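Local atomic coordinates of VC0179-like protein (Escherichia coli, PDB entry 4XJ6), a protein that probably joins GTP and ATP into a cyclic dinucleotide, as a bacterial homologue of cyclic GMP-AMP synthase that binds nucleoside triphosphates with magnesium. Residues R276-F281 with T319-L324. Sequence-based numbering, arbitrary orientation.
Sequences RSVCRF and TGTMKL
Met-322 reaches from helix 318-335 to helix 274-289 and lays its thioether against both Val-278 and Phe-281, an example of how a flexible methionine can mould itself to two neighbours where helices cross. The apolar touches come first. SD of Met-322 lies 3.9 Å from CB of Val-278 and at much the same range from its CG1, the two side chains running past one another in opposite directions. CE of Met-322 turns to CB of Phe-281, 3.8 Å away. Bends at both chi2 and chi3, each about -60°, fold the methionine so that its sulfur and methyl arrive there, although its CB does not itself aim at the other helix. Beside this pair, CG2 of Thr-321 meets CG1 of Val-278 at 3.9 Å, the two side chains crossing at roughly a right angle, while OG1 of Thr-321 is hydrogen-bonded to the backbone O of Asp-317.

Such packing belongs to the helical C-terminal domain of this cGAS-like nucleotidyltransferase, in which 276-281 and 319-324 come within 10.9 Å, axis to axis, and cross at -56°. Helix 297-310 lies in the chain between the two and adds Val-304 and Leu-308 against Val-278.

The second kind of interaction is Met-aromatic. SD of Met-322 sits beside the Phe-281 ring, close to its plane, 5.3 Å from the ring centroid and 88° off the normal, with CD2 of Phe-281 the nearest ring atom at 4.0 Å. It is thus the rim, with its C-H bonds, that meets the sulfur. The ring is also stacked with Tyr-9, and Leu-16 and Leu-20 of helix 16-20 touch it, which brings the N-terminal part of the chain against this junction; the Phe-281 side chain is about 13 Å from a bound 3'-deoxy-GTP.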
# COMPACT_ATOMS: atom_id res chain seq x y z
N ARG A 276 -5.85 10.44 -11.92
CA ARG A 276 -6.12 10.11 -10.53
C ARG A 276 -7.59 9.77 -10.33
O ARG A 276 -7.93 8.85 -9.59
CB ARG A 276 -5.71 11.26 -9.61
CG ARG A 276 -4.23 11.29 -9.28
CD ARG A 276 -3.92 12.31 -8.20
NE ARG A 276 -2.48 12.40 -7.93
CZ ARG A 276 -1.66 13.25 -8.54
NH1 ARG A 276 -2.14 14.10 -9.45
NH2 ARG A 276 -0.37 13.27 -8.24
N SER A 277 -8.46 10.51 -11.02
CA SER A 277 -9.89 10.28 -10.93
C SER A 277 -10.26 8.89 -11.44
O SER A 277 -10.94 8.13 -10.75
CB SER A 277 -10.66 11.35 -11.72
OG SER A 277 -10.42 12.66 -11.21
N VAL A 278 -9.81 8.56 -12.65
CA VAL A 278 -10.14 7.27 -13.26
C VAL A 278 -9.47 6.11 -12.54
O VAL A 278 -9.96 4.98 -12.58
CB VAL A 278 -9.76 7.23 -14.76
CG1 VAL A 278 -10.50 8.31 -15.53
CG2 VAL A 278 -8.27 7.40 -14.93
N CYS A 279 -8.34 6.38 -11.87
CA CYS A 279 -7.67 5.36 -11.07
C CYS A 279 -8.43 5.14 -9.77
O CYS A 279 -8.57 4.01 -9.31
CB CYS A 279 -6.22 5.75 -10.78
SG CYS A 279 -5.08 5.47 -12.16
N ARG A 280 -8.92 6.23 -9.19
CA ARG A 280 -9.77 6.16 -8.00
C ARG A 280 -11.03 5.36 -8.29
O ARG A 280 -11.44 4.51 -7.50
CB ARG A 280 -10.15 7.57 -7.53
CG ARG A 280 -9.09 8.30 -6.73
CD ARG A 280 -9.61 9.64 -6.25
NE ARG A 280 -8.67 10.33 -5.38
CZ ARG A 280 -8.55 10.09 -4.08
NH1 ARG A 280 -9.31 9.16 -3.50
NH2 ARG A 280 -7.67 10.77 -3.36
N PHE A 281 -11.64 5.65 -9.44
CA PHE A 281 -12.89 5.00 -9.83
C PHE A 281 -12.71 3.50 -10.07
O PHE A 281 -13.57 2.70 -9.69
CB PHE A 281 -13.45 5.67 -11.09
CG PHE A 281 -13.81 7.12 -10.90
CD1 PHE A 281 -14.06 7.63 -9.64
CD2 PHE A 281 -13.90 7.98 -11.99
CE1 PHE A 281 -14.39 8.96 -9.46
CE2 PHE A 281 -14.23 9.31 -11.82
CZ PHE A 281 -14.47 9.80 -10.55
N THR A 319 -17.19 10.17 -18.51
CA THR A 319 -18.13 9.13 -18.93
C THR A 319 -17.55 8.32 -20.08
O THR A 319 -17.47 7.09 -20.01
CB THR A 319 -19.49 9.71 -19.36
OG1 THR A 319 -20.06 10.45 -18.28
CG2 THR A 319 -20.44 8.60 -19.78
N GLY A 320 -17.14 9.01 -21.14
CA GLY A 320 -16.53 8.37 -22.28
C GLY A 320 -15.20 7.72 -21.94
O GLY A 320 -14.91 6.61 -22.38
N THR A 321 -14.39 8.41 -21.14
CA THR A 321 -13.08 7.90 -20.74
C THR A 321 -13.17 6.60 -19.94
O THR A 321 -12.41 5.67 -20.19
CB THR A 321 -12.31 8.95 -19.92
OG1 THR A 321 -12.03 10.09 -20.75
CG2 THR A 321 -11.00 8.38 -19.40
N MET A 322 -14.10 6.55 -18.99
CA MET A 322 -14.30 5.35 -18.19
C MET A 322 -14.80 4.20 -19.06
O MET A 322 -14.46 3.04 -18.83
CB MET A 322 -15.29 5.61 -17.05
CG MET A 322 -14.70 6.40 -15.89
SD MET A 322 -13.26 5.60 -15.15
CE MET A 322 -13.99 4.10 -14.52
N LYS A 323 -15.61 4.53 -20.06
CA LYS A 323 -16.11 3.53 -21.01
C LYS A 323 -14.97 2.99 -21.86
O LYS A 323 -14.91 1.80 -22.16
CB LYS A 323 -17.20 4.14 -21.89
CG LYS A 323 -18.56 4.23 -21.22
CD LYS A 323 -19.51 5.11 -22.02
CE LYS A 323 -19.63 4.64 -23.45
NZ LYS A 323 -20.41 5.60 -24.28
N LEU A 324 -14.06 3.88 -22.25
CA LEU A 324 -12.87 3.49 -23.00
C LEU A 324 -12.01 2.54 -22.18
O LEU A 324 -11.55 1.51 -22.67
CB LEU A 324 -12.06 4.73 -23.40
CG LEU A 324 -10.66 4.47 -23.96
CD1 LEU A 324 -10.74 3.72 -25.28
CD2 LEU A 324 -9.89 5.78 -24.12